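Local coordinates for protein phosphotriesterase, putative (Deinococcus radiodurans, PDB 4J35) that probably hydrolyses lactones at a centre of two divalent metal ions and is, in this form, engineered for organophosphate hydrolysis, at residues A[187-190]-A[191-195]; A[245-248]-A[249-253]; A[290-294]-A[295-299]; A[298-302]-A[303-307]; A[274-277]-A[278-282]. The protein carries 7 engineered substitutions. All blocks are in the same frame, centred on the assembly; numbering follows the deposited sequence.

Interaction 1 (A[187-190]-A[191-195]); sequences AELL and TSLGA
L189 and L193, one turn apart, lie side by side and point the same way, their CD1 methyls 3.9 Å apart. L189 CG stands anti to the backbone N (chi1 174°), whereas L193 CG stands anti to its carbonyl carbon; despite these different first torsions the two branches run alongside each other. Helix 153-169 meets the pair, F159 touching L189 while R160 and A163 touch L193. On the polar side, two hydroxyls turn back onto the backbone. T191 OG1 gives its proton to A187 O at 2.8 Å, while T191 N reaches that same oxygen from the opposite face of its carbonyl plane. S192 OG does likewise to L189 O at 2.6 Å, here from the same face as L193 N, so each of these two oxygens accepts two hydrogen bonds. Helix 183-192, the helix of a beta-alpha-beta unit in the TIM barrel, then ends in a Schellman motif: G194, with positive phi, is the C-prime residue, A195 N binds L190 O at 3.0 Å, and G194 N binds T191 O at 2.8 Å. That turn lays A195 CB against the L190 carbonyl, 3.2 Å from L190 O and 4.3 Å from L190 CB. Both residues also touch I200 of the next strand.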
loop_
_atom_site.group_PDB
_atom_site.type_symbol
_atom_site.label_atom_id
_atom_site.label_comp_id
_atom_site.label_asym_id
_atom_site.label_seq_id
_atom_site.Cartn_x
_atom_site.Cartn_y
_atom_site.Cartn_z
ATOM N N ALA A 187 1.551 -12.094 -9.311
ATOM C CA ALA A 187 1.687 -11.385 -10.564
ATOM C C ALA A 187 1.186 -12.317 -11.646
ATOM O O ALA A 187 0.450 -11.924 -12.535
ATOM C CB ALA A 187 3.158 -10.989 -10.822
ATOM N N GLU A 188 1.545 -13.576 -11.500
ATOM C CA GLU A 188 1.100 -14.592 -12.469
ATOM C C GLU A 188 -0.413 -14.831 -12.429
ATOM O O GLU A 188 -1.056 -14.979 -13.483
ATOM C CB GLU A 188 1.789 -15.895 -12.175
ATOM C CG GLU A 188 1.304 -17.000 -13.111
ATOM C CD GLU A 188 1.985 -18.288 -12.806
ATOM O OE1 GLU A 188 1.971 -18.682 -11.616
ATOM O OE2 GLU A 188 2.557 -18.883 -13.740
ATOM N N LEU A 189 -0.979 -14.885 -11.226
ATOM C CA LEU A 189 -2.420 -15.062 -11.067
ATOM C C LEU A 189 -3.205 -13.868 -11.632
ATOM O O LEU A 189 -4.108 -14.028 -12.445
ATOM C CB LEU A 189 -2.777 -15.319 -9.599
ATOM C CG LEU A 189 -4.262 -15.394 -9.261
ATOM C CD1 LEU A 189 -4.964 -16.459 -10.137
ATOM C CD2 LEU A 189 -4.482 -15.704 -7.778
ATOM N N LEU A 190 -2.872 -12.661 -11.208
ATOM C CA LEU A 190 -3.566 -11.487 -11.719
ATOM C C LEU A 190 -3.426 -11.300 -13.249
ATOM O O LEU A 190 -4.390 -10.932 -13.921
ATOM C CB LEU A 190 -3.039 -10.223 -11.002
ATOM C CG LEU A 190 -3.490 -10.117 -9.531
ATOM C CD1 LEU A 190 -2.659 -8.948 -8.855
ATOM C CD2 LEU A 190 -4.969 -9.884 -9.399
ATOM N N THR A 191 -2.236 -11.511 -13.794
ATOM C CA THR A 191 -2.064 -11.393 -15.250
ATOM C C THR A 191 -2.853 -12.496 -15.989
ATOM O O THR A 191 -3.496 -12.218 -17.006
ATOM C CB THR A 191 -0.581 -11.398 -15.722
ATOM O OG1 THR A 191 0.129 -12.538 -15.203
ATOM C CG2 THR A 191 0.116 -10.092 -15.290
ATOM N N SER A 192 -2.821 -13.713 -15.450
ATOM C CA SER A 192 -3.543 -14.859 -16.058
ATOM C C SER A 192 -5.045 -14.575 -16.122
ATOM O O SER A 192 -5.747 -15.089 -16.999
ATOM C CB SER A 192 -3.297 -16.156 -15.273
ATOM O OG SER A 192 -3.995 -16.161 -14.004
ATOM N N LEU A 193 -5.530 -13.756 -15.189
ATOM C CA LEU A 193 -6.946 -13.371 -15.102
ATOM C C LEU A 193 -7.231 -12.148 -15.968
ATOM O O LEU A 193 -8.351 -11.621 -15.973
ATOM C CB LEU A 193 -7.356 -13.085 -13.629
ATOM C CG LEU A 193 -7.353 -14.261 -12.643
ATOM C CD1 LEU A 193 -7.522 -13.774 -11.196
ATOM C CD2 LEU A 193 -8.469 -15.281 -12.990
ATOM N N GLY A 194 -6.224 -11.715 -16.731
ATOM C CA GLY A 194 -6.376 -10.625 -17.682
ATOM C C GLY A 194 -6.265 -9.221 -17.095
ATOM O O GLY A 194 -6.638 -8.233 -17.733
ATOM N N ALA A 195 -5.801 -9.119 -15.857
ATOM C CA ALA A 195 -5.594 -7.795 -15.285
ATOM C C ALA A 195 -4.413 -7.113 -15.968
ATOM O O ALA A 195 -3.457 -7.786 -16.390
ATOM C CB ALA A 195 -5.384 -7.883 -13.740
#

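Interaction 2 (A[245-248]-A[249-253]); sequences SVLT and TLLGE
L251 reaches back along the helix to L247, and its atoms meet that residue in succession. CB sits 3.4 Å from L247 O, and CG comes closer still to this oxygen, at 3.2 Å. With CG anti to the carbonyl carbon (chi1 -74°), the branch folds back over the preceding turn, and CD1 arrives 4.0 Å from L247 CG; the two leucines cross obliquely. The same L247 O takes the backbone bond from L251 N, leaving the base of the leucine close against the carbonyl it is bonded to. One residue earlier, V246 and L250 run side by side in the same direction, CG1 of the valine 4.0 Å from CD1 of the leucine. On a more polar side T249 OG1 donates to S245 O at 3.0 Å, a carbonyl that T249 N reaches only by a weak bond of 3.3 Å, so the hydroxyl supplements a stretched helical link. The apolar side chains turn inward: F226 receives V246, L247 and L250, L259 receives all three leucines, and H214 of helix 211-218 flanks V246 and L250. This is an amphipathic barrel helix, 240-251, in the beta-alpha-beta unit between strands 223-226 and 259-261 of the TIM-barrel fold.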
loop_
_atom_site.group_PDB
_atom_site.type_symbol
_atom_site.label_atom_id
_atom_site.label_comp_id
_atom_site.label_asym_id
_atom_site.label_seq_id
_atom_site.Cartn_x
_atom_site.Cartn_y
_atom_site.Cartn_z
ATOM N N SER A 245 20.775 -2.596 -1.603
ATOM C CA SER A 245 21.666 -3.442 -2.366
ATOM C C SER A 245 20.878 -4.130 -3.501
ATOM O O SER A 245 21.335 -4.147 -4.645
ATOM C CB SER A 245 22.314 -4.478 -1.444
ATOM O OG SER A 245 23.236 -5.286 -2.156
ATOM N N VAL A 246 19.693 -4.665 -3.199
ATOM C CA VAL A 246 18.880 -5.340 -4.231
ATOM C C VAL A 246 18.385 -4.298 -5.204
ATOM O O VAL A 246 18.438 -4.478 -6.418
ATOM C CB VAL A 246 17.667 -6.089 -3.642
ATOM C CG1 VAL A 246 16.831 -6.751 -4.755
ATOM C CG2 VAL A 246 18.117 -7.134 -2.661
ATOM N N LEU A 247 17.941 -3.168 -4.674
ATOM C CA LEU A 247 17.427 -2.106 -5.528
ATOM C C LEU A 247 18.457 -1.603 -6.548
ATOM O O LEU A 247 18.121 -1.355 -7.713
ATOM C CB LEU A 247 16.973 -0.933 -4.681
ATOM C CG LEU A 247 16.070 0.083 -5.364
ATOM C CD1 LEU A 247 14.648 -0.496 -5.586
ATOM C CD2 LEU A 247 16.013 1.324 -4.480
ATOM N N THR A 248 19.700 -1.406 -6.109
ATOM C CA THR A 248 20.708 -0.833 -7.002
ATOM C C THR A 248 21.000 -1.831 -8.135
ATOM O O THR A 248 21.201 -1.434 -9.276
ATOM C CB THR A 248 22.000 -0.404 -6.271
ATOM O OG1 THR A 248 22.545 -1.493 -5.514
ATOM C CG2 THR A 248 21.681 0.741 -5.332
ATOM N N THR A 249 21.021 -3.111 -7.788
ATOM C CA THR A 249 21.150 -4.184 -8.758
ATOM C C THR A 249 20.070 -4.105 -9.827
ATOM O O THR A 249 20.346 -4.266 -11.034
ATOM C CB THR A 249 21.022 -5.533 -8.062
ATOM O OG1 THR A 249 22.095 -5.680 -7.130
ATOM C CG2 THR A 249 21.042 -6.688 -9.064
ATOM N N LEU A 250 18.830 -3.899 -9.391
ATOM C CA LEU A 250 17.686 -3.953 -10.311
ATOM C C LEU A 250 17.667 -2.696 -11.161
ATOM O O LEU A 250 17.391 -2.728 -12.346
ATOM C CB LEU A 250 16.368 -4.110 -9.551
ATOM C CG LEU A 250 16.143 -5.438 -8.835
ATOM C CD1 LEU A 250 14.892 -5.395 -8.031
ATOM C CD2 LEU A 250 15.978 -6.567 -9.908
ATOM N N LEU A 251 18.014 -1.566 -10.560
ATOM C CA LEU A 251 18.136 -0.326 -11.315
ATOM C C LEU A 251 19.170 -0.437 -12.433
ATOM O O LEU A 251 18.990 0.126 -13.518
ATOM C CB LEU A 251 18.534 0.817 -10.336
ATOM C CG LEU A 251 17.394 1.280 -9.425
ATOM C CD1 LEU A 251 17.927 2.179 -8.216
ATOM C CD2 LEU A 251 16.398 2.066 -10.246
ATOM N N GLY A 252 20.227 -1.188 -12.135
ATOM C CA GLY A 252 21.358 -1.364 -13.009
ATOM C C GLY A 252 20.995 -2.299 -14.159
ATOM O O GLY A 252 21.754 -2.428 -15.107
ATOM N N GLU A 253 19.842 -2.940 -14.052
ATOM C CA GLU A 253 19.350 -3.865 -15.066
ATOM C C GLU A 253 18.176 -3.226 -15.807
ATOM O O GLU A 253 17.448 -3.906 -16.511
ATOM C CB GLU A 253 18.963 -5.194 -14.432
ATOM C CG GLU A 253 20.121 -5.982 -13.780
ATOM C CD GLU A 253 19.632 -7.139 -12.927
ATOM O OE1 GLU A 253 18.408 -7.209 -12.685
ATOM O OE2 GLU A 253 20.449 -7.988 -12.492
#

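Interaction 3 (A[290-294]-A[295-299]); sequences LHISD and DILPD
H291 O is gripped by two backbone donors, D295 N at 2.9 Å and I296 N at 3.2 Å, the second lying in the carbonyl plane. A wider, pi-type turn in helix 291-303 of the TIM-barrel protein shows in the five-residue bonds, I296 N to H291 O and L297 N to I292 O (3.0 Å). The ring of H291 is held as well. Its ND1 donates to D295 OD2 at 2.6 Å, a His-carboxylate bond that lies in the ring plane and uses the anti lone pair of OD2, although the carboxylate plane is turned 57° from the ring. CG of H291 stands anti to the backbone N (chi1 172°), which carries the ring along the helix to D295. NE2 is bonded to D240, so both ring nitrogens have partners and the rotation of the imidazole is fixed. I296 covers one face, with CG1 4.0 Å from the ring centroid in a CH-pi contact. I292 touches I296 through CG1 and L297 through CG2, and both I292 and L297 touch L261 of strand 259-261. At P298, which has no N-H to continue the backbone bonding, the helix kinks; P298 CD lies 3.5 Å from S293 O.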
loop_
_atom_site.group_PDB
_atom_site.type_symbol
_atom_site.label_atom_id
_atom_site.label_comp_id
_atom_site.label_asym_id
_atom_site.label_seq_id
_atom_site.Cartn_x
_atom_site.Cartn_y
_atom_site.Cartn_z
ATOM N N LEU A 290 9.024 10.225 6.417
ATOM C CA LEU A 290 9.995 11.188 5.931
ATOM C C LEU A 290 11.346 10.552 5.602
ATOM O O LEU A 290 12.276 11.229 5.135
ATOM C CB LEU A 290 10.225 12.270 7.057
ATOM C CG LEU A 290 8.925 12.767 7.679
ATOM C CD1 LEU A 290 9.230 13.783 8.835
ATOM C CD2 LEU A 290 8.062 13.449 6.670
ATOM N N HIS A 291 11.492 9.281 5.948
ATOM C CA HIS A 291 12.742 8.546 5.816
ATOM C C HIS A 291 13.205 8.430 4.354
ATOM O O HIS A 291 14.391 8.580 4.057
ATOM C CB HIS A 291 12.549 7.181 6.468
ATOM C CG HIS A 291 13.675 6.215 6.267
ATOM N ND1 HIS A 291 14.996 6.544 6.467
ATOM C CD2 HIS A 291 13.665 4.908 5.926
ATOM C CE1 HIS A 291 15.753 5.485 6.252
ATOM N NE2 HIS A 291 14.969 4.479 5.911
ATOM N N ILE A 292 12.279 8.303 3.412
ATOM C CA ILE A 292 12.712 8.029 2.048
ATOM C C ILE A 292 13.293 9.336 1.498
ATOM O O ILE A 292 14.417 9.379 1.007
ATOM C CB ILE A 292 11.596 7.493 1.157
ATOM C CG1 ILE A 292 11.506 5.995 1.389
ATOM C CG2 ILE A 292 11.903 7.827 -0.292
ATOM C CD1 ILE A 292 10.237 5.342 0.788
ATOM N N SER A 293 12.543 10.419 1.685
ATOM C CA SER A 293 13.020 11.746 1.330
ATOM C C SER A 293 14.354 12.131 1.989
ATOM O O SER A 293 15.263 12.611 1.297
ATOM C CB SER A 293 11.964 12.792 1.642
ATOM O OG SER A 293 10.749 12.510 0.976
ATOM N N ASP A 294 14.487 11.959 3.311
ATOM C CA ASP A 294 15.665 12.480 4.015
ATOM C C ASP A 294 16.902 11.588 3.926
ATOM O O ASP A 294 18.029 12.100 3.980
ATOM C CB ASP A 294 15.377 12.719 5.529
ATOM C CG ASP A 294 14.307 13.738 5.771
ATOM O OD1 ASP A 294 13.865 14.379 4.803
ATOM O OD2 ASP A 294 13.931 13.936 6.957
ATOM N N ASP A 295 16.703 10.269 3.854
ATOM C CA ASP A 295 17.813 9.325 4.010
ATOM C C ASP A 295 18.034 8.497 2.726
ATOM O O ASP A 295 19.165 8.266 2.299
ATOM C CB ASP A 295 17.548 8.338 5.118
ATOM C CG ASP A 295 17.367 9.013 6.472
ATOM O OD1 ASP A 295 18.204 9.889 6.770
ATOM O OD2 ASP A 295 16.390 8.651 7.152
ATOM N N ILE A 296 16.944 8.055 2.128
ATOM C CA ILE A 296 17.059 7.064 1.042
ATOM C C ILE A 296 17.436 7.684 -0.281
ATOM O O ILE A 296 18.425 7.281 -0.894
ATOM C CB ILE A 296 15.750 6.270 0.880
ATOM C CG1 ILE A 296 15.400 5.553 2.188
ATOM C CG2 ILE A 296 15.856 5.303 -0.312
ATOM C CD1 ILE A 296 16.458 4.571 2.663
ATOM N N LEU A 297 16.639 8.615 -0.777
ATOM C CA LEU A 297 16.924 9.176 -2.089
ATOM C C LEU A 297 18.342 9.758 -2.213
ATOM O O LEU A 297 19.021 9.598 -3.221
ATOM C CB LEU A 297 15.855 10.210 -2.483
ATOM C CG LEU A 297 14.406 9.708 -2.485
ATOM C CD1 LEU A 297 13.465 10.772 -3.045
ATOM C CD2 LEU A 297 14.231 8.366 -3.258
ATOM N N PRO A 298 18.815 10.461 -1.171
ATOM C CA PRO A 298 20.149 11.043 -1.284
ATOM C C PRO A 298 21.163 9.929 -1.273
ATOM O O PRO A 298 22.243 10.029 -1.848
ATOM C CB PRO A 298 20.283 11.895 0.023
ATOM C CG PRO A 298 18.896 12.209 0.409
ATOM C CD PRO A 298 18.060 10.966 -0.011
ATOM N N ASP A 299 20.825 8.844 -0.593
ATOM C CA ASP A 299 21.779 7.759 -0.528
ATOM C C ASP A 299 21.840 7.065 -1.934
ATOM O O ASP A 299 22.900 6.689 -2.377
ATOM C CB ASP A 299 21.417 6.766 0.555
ATOM C CG ASP A 299 22.487 5.735 0.752
ATOM O OD1 ASP A 299 23.589 6.113 1.183
ATOM O OD2 ASP A 299 22.240 4.553 0.457
#

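Interaction 4 (A[298-302]-A[303-307]); sequences PDLRR and RGITE
D299 and R303 meet in a salt bridge, and R302 shares the same acid. R303 NE reaches D299 OD2 at 2.9 Å from above the carboxylate plane, in a nearly straight bond of 172°, while R302 NH2 takes OD1 at 2.8 Å on the syn side. D299 CG stands anti to the backbone N, and R303 runs extended from CG to NE, which brings its guanidinium edge alongside the acid, the two planes 75° apart. A second bridge joins R301 NE to E307 OE2 at 2.8 Å; the oxygen lies in the guanidinium plane but is itself met from well above the carboxylate plane. R301 is bent at chi2 and chi3 and doubles back across the glutamate; in the same guanidinium plane NH1 donates to I305 O, also at 2.8 Å, so the group is fixed by two edge bonds. Backbone bonds close the turn as a Schellman motif, with I305 N bound to L300 O and G304 N to R301 O, and G304 taking the positive phi. The apolar contact is buried: L300 and I305 lie side by side, CB to CB 3.9 Å, L300 touching M313 and L247, I305 touching V310 and L251. R302 and R303 each take one oxygen of D299, so the acid probably balances part of their positive charge. This network holds the helix end together, and R301-E307 is the bridge that reaches the start of helix 307-322.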
loop_
_atom_site.group_PDB
_atom_site.type_symbol
_atom_site.label_atom_id
_atom_site.label_comp_id
_atom_site.label_asym_id
_atom_site.label_seq_id
_atom_site.Cartn_x
_atom_site.Cartn_y
_atom_site.Cartn_z
ATOM N N PRO A 298 18.815 10.461 -1.171
ATOM C CA PRO A 298 20.149 11.043 -1.284
ATOM C C PRO A 298 21.163 9.929 -1.273
ATOM O O PRO A 298 22.243 10.029 -1.848
ATOM C CB PRO A 298 20.283 11.895 0.023
ATOM C CG PRO A 298 18.896 12.209 0.409
ATOM C CD PRO A 298 18.060 10.966 -0.011
ATOM N N ASP A 299 20.825 8.844 -0.593
ATOM C CA ASP A 299 21.779 7.759 -0.528
ATOM C C ASP A 299 21.840 7.065 -1.934
ATOM O O ASP A 299 22.900 6.689 -2.377
ATOM C CB ASP A 299 21.417 6.766 0.555
ATOM C CG ASP A 299 22.487 5.735 0.752
ATOM O OD1 ASP A 299 23.589 6.113 1.183
ATOM O OD2 ASP A 299 22.240 4.553 0.457
ATOM N N LEU A 300 20.717 6.970 -2.625
ATOM C CA LEU A 300 20.742 6.383 -3.986
ATOM C C LEU A 300 21.559 7.277 -4.939
ATOM O O LEU A 300 22.384 6.782 -5.701
ATOM C CB LEU A 300 19.328 6.197 -4.517
ATOM C CG LEU A 300 18.497 5.145 -3.785
ATOM C CD1 LEU A 300 17.066 5.190 -4.281
ATOM C CD2 LEU A 300 19.103 3.750 -3.983
ATOM N N ARG A 301 21.332 8.590 -4.884
ATOM C CA ARG A 301 22.118 9.535 -5.672
ATOM C C ARG A 301 23.613 9.395 -5.370
ATOM O O ARG A 301 24.447 9.340 -6.294
ATOM C CB ARG A 301 21.638 10.969 -5.431
ATOM C CG ARG A 301 20.249 11.215 -5.992
ATOM C CD ARG A 301 20.294 11.226 -7.534
ATOM N NE ARG A 301 21.068 12.368 -8.032
ATOM C CZ ARG A 301 22.227 12.329 -8.686
ATOM N NH1 ARG A 301 22.838 11.189 -8.978
ATOM N NH2 ARG A 301 22.791 13.479 -9.037
ATOM N N ARG A 302 23.956 9.355 -4.082
ATOM C CA ARG A 302 25.333 9.083 -3.694
ATOM C C ARG A 302 25.871 7.820 -4.368
ATOM O O ARG A 302 27.047 7.753 -4.717
ATOM C CB ARG A 302 25.480 8.895 -2.213
ATOM C CG ARG A 302 26.934 8.853 -1.773
ATOM C CD ARG A 302 27.099 8.532 -0.258
ATOM N NE ARG A 302 26.367 7.311 0.118
ATOM C CZ ARG A 302 26.678 6.077 -0.299
ATOM N NH1 ARG A 302 27.720 5.875 -1.098
ATOM N NH2 ARG A 302 25.946 5.032 0.081
ATOM N N ARG A 303 25.019 6.813 -4.496
ATOM C CA ARG A 303 25.432 5.513 -5.023
ATOM C C ARG A 303 25.600 5.487 -6.530
ATOM O O ARG A 303 26.085 4.493 -7.059
ATOM C CB ARG A 303 24.409 4.444 -4.655
ATOM C CG ARG A 303 24.493 3.958 -3.231
ATOM C CD ARG A 303 23.327 3.053 -2.908
ATOM N NE ARG A 303 23.287 2.703 -1.489
ATOM C CZ ARG A 303 23.636 1.527 -0.974
ATOM N NH1 ARG A 303 24.042 0.528 -1.748
ATOM N NH2 ARG A 303 23.553 1.340 0.335
ATOM N N GLY A 304 25.169 6.542 -7.220
ATOM C CA GLY A 304 25.259 6.589 -8.673
ATOM C C GLY A 304 23.913 6.449 -9.379
ATOM O O GLY A 304 23.818 6.480 -10.610
ATOM N N ILE A 305 22.843 6.300 -8.608
ATOM C CA ILE A 305 21.522 6.331 -9.204
ATOM C C ILE A 305 21.271 7.753 -9.669
ATOM O O ILE A 305 21.628 8.691 -8.970
ATOM C CB ILE A 305 20.459 5.854 -8.207
ATOM C CG1 ILE A 305 20.814 4.444 -7.710
ATOM C CG2 ILE A 305 19.068 5.942 -8.825
ATOM C CD1 ILE A 305 21.107 3.418 -8.872
ATOM N N THR A 306 20.718 7.927 -10.864
ATOM C CA THR A 306 20.636 9.258 -11.473
ATOM C C THR A 306 19.363 10.006 -11.074
ATOM O O THR A 306 18.379 9.414 -10.600
ATOM C CB THR A 306 20.637 9.205 -13.011
ATOM O OG1 THR A 306 19.339 8.803 -13.443
ATOM C CG2 THR A 306 21.707 8.250 -13.562
ATOM N N GLU A 307 19.366 11.324 -11.258
ATOM C CA GLU A 307 18.167 12.075 -10.949
ATOM C C GLU A 307 17.006 11.587 -11.787
ATOM O O GLU A 307 15.892 11.534 -11.295
ATOM C CB GLU A 307 18.336 13.579 -11.118
ATOM C CG GLU A 307 19.272 14.186 -10.118
ATOM C CD GLU A 307 18.755 14.087 -8.676
ATOM O OE1 GLU A 307 17.674 13.484 -8.455
ATOM O OE2 GLU A 307 19.435 14.621 -7.762
#

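Interaction 5 (A[274-277]-A[278-282]); sequences LAIP and EAALP. Engineered in segment 274-277: L274 (natural residue Pro).
A short 3-10 turn, residues 278-280, leads from a surface loop into helix 281-284, in the connection that follows strand 266-269 of the TIM-barrel fold, and I276 and P277 pack against A280 and L281, where the turn passes into the helix. The contact is mainly apolar and centres on the CG2 methyl of I276. This branch stands anti to the backbone N, while CG1 stands anti to the carbonyl carbon (chi1 -58°), so that it is the methyl and not the longer ethyl arm that meets the turn. CG2 comes 3.9 Å from A280 CB and 3.8 Å from L281 CD2, touching two successive residues. The side chains of I276 and L281 run at a slant to one another, and CD2 of the leucine also approaches I276 CB, at 4.1 Å. P277 adds its ring: CD lies 4.1 Å from A280 CB, so the alanine methyl is touched by both the isoleucine and the proline.

The turn itself is closed by one backbone hydrogen bond across the two segments, A280 N to P277 O at 3.0 Å. Its donor stands above the carbonyl plane, 54° out of it, and a C=O...N angle of 122° gives the bond a strongly bent approach at the acceptor. L281 N continues the pattern by bonding E278 O. E278 N is buried by the contact and has no partner. E278 itself folds back, bent at chi2, and lays its carboxylate beside the proline backbone, OE1 3.6 Å from P277 C.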
loop_
_atom_site.group_PDB
_atom_site.type_symbol
_atom_site.label_atom_id
_atom_site.label_comp_id
_atom_site.label_asym_id
_atom_site.label_seq_id
_atom_site.Cartn_x
_atom_site.Cartn_y
_atom_site.Cartn_z
ATOM N N LEU A 274 0.464 1.485 22.293
ATOM C CA LEU A 274 1.280 0.319 22.557
ATOM C C LEU A 274 2.743 0.728 22.583
ATOM O O LEU A 274 3.280 1.208 21.577
ATOM C CB LEU A 274 1.065 -0.706 21.445
ATOM C CG LEU A 274 1.938 -1.952 21.485
ATOM C CD1 LEU A 274 1.923 -2.606 22.860
ATOM C CD2 LEU A 274 1.444 -2.915 20.430
ATOM N N ALA A 275 3.379 0.526 23.730
ATOM C CA ALA A 275 4.780 0.885 23.919
ATOM C C ALA A 275 5.695 -0.093 23.209
ATOM O O ALA A 275 5.565 -1.310 23.351
ATOM C CB ALA A 275 5.110 0.919 25.395
ATOM N N ILE A 276 6.626 0.449 22.443
ATOM C CA ILE A 276 7.623 -0.361 21.754
ATOM C C ILE A 276 8.687 -0.804 22.759
ATOM O O ILE A 276 9.249 0.033 23.449
ATOM C CB ILE A 276 8.285 0.449 20.636
ATOM C CG1 ILE A 276 7.212 0.925 19.657
ATOM C CG2 ILE A 276 9.342 -0.384 19.925
ATOM C CD1 ILE A 276 6.403 -0.213 19.017
ATOM N N PRO A 277 8.928 -2.125 22.870
ATOM C CA PRO A 277 9.956 -2.628 23.790
ATOM C C PRO A 277 11.320 -2.080 23.421
ATOM O O PRO A 277 11.560 -1.774 22.267
ATOM C CB PRO A 277 9.938 -4.141 23.565
ATOM C CG PRO A 277 8.631 -4.428 22.911
ATOM C CD PRO A 277 8.314 -3.214 22.100
ATOM N N GLU A 278 12.210 -1.979 24.400
ATOM C CA GLU A 278 13.505 -1.362 24.177
ATOM C C GLU A 278 14.280 -2.072 23.081
ATOM O O GLU A 278 14.845 -1.439 22.200
ATOM C CB GLU A 278 14.304 -1.331 25.496
ATOM C CG GLU A 278 13.720 -0.386 26.545
ATOM C CD GLU A 278 12.500 -0.958 27.318
ATOM O OE1 GLU A 278 11.959 -2.034 26.946
ATOM O OE2 GLU A 278 12.097 -0.314 28.321
ATOM N N ALA A 279 14.291 -3.396 23.112
ATOM C CA ALA A 279 15.034 -4.163 22.116
ATOM C C ALA A 279 14.589 -3.873 20.675
ATOM O O ALA A 279 15.361 -4.053 19.731
ATOM C CB ALA A 279 14.887 -5.652 22.400
ATOM N N ALA A 280 13.345 -3.434 20.511
ATOM C CA ALA A 280 12.756 -3.284 19.184
ATOM C C ALA A 280 12.919 -1.873 18.642
ATOM O O ALA A 280 12.550 -1.595 17.513
ATOM C CB ALA A 280 11.270 -3.656 19.230
ATOM N N LEU A 281 13.464 -0.967 19.441
ATOM C CA LEU A 281 13.542 0.425 19.007
ATOM C C LEU A 281 14.342 0.604 17.708
ATOM O O LEU A 281 14.010 1.454 16.876
ATOM C CB LEU A 281 14.140 1.279 20.109
ATOM C CG LEU A 281 13.170 1.488 21.273
ATOM C CD1 LEU A 281 13.823 2.248 22.409
ATOM C CD2 LEU A 281 11.923 2.228 20.804
ATOM N N PRO A 282 15.430 -0.155 17.549
ATOM C CA PRO A 282 16.182 0.064 16.310
ATOM C C PRO A 282 15.376 -0.314 15.065
ATOM O O PRO A 282 15.508 0.355 14.053
ATOM C CB PRO A 282 17.407 -0.848 16.479
ATOM C CG PRO A 282 17.585 -0.955 17.976
ATOM C CD PRO A 282 16.183 -0.965 18.524
#

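Every contact is local, joining residues within one turn or so, and none encloses another. From the N terminus, interaction 1 ends helix 183-192 and interaction 2 lies along the last turns of helix 240-251; both helices belong to beta-alpha-beta units of the barrel. Interaction 5 comes next, opening helix 281-284 on the surface, about 39 Å from interaction 1 between centres. Interactions 3 and 4 then follow one another on helix 291-303, sharing P298 and D299; 4 closes the turn into helix 307-322. Interactions 2 and 4 touch in space, through L251 CD1 and I305 CD1 at 3.5 Å, packing helix 240-251 against helix 291-303 and its terminal loop.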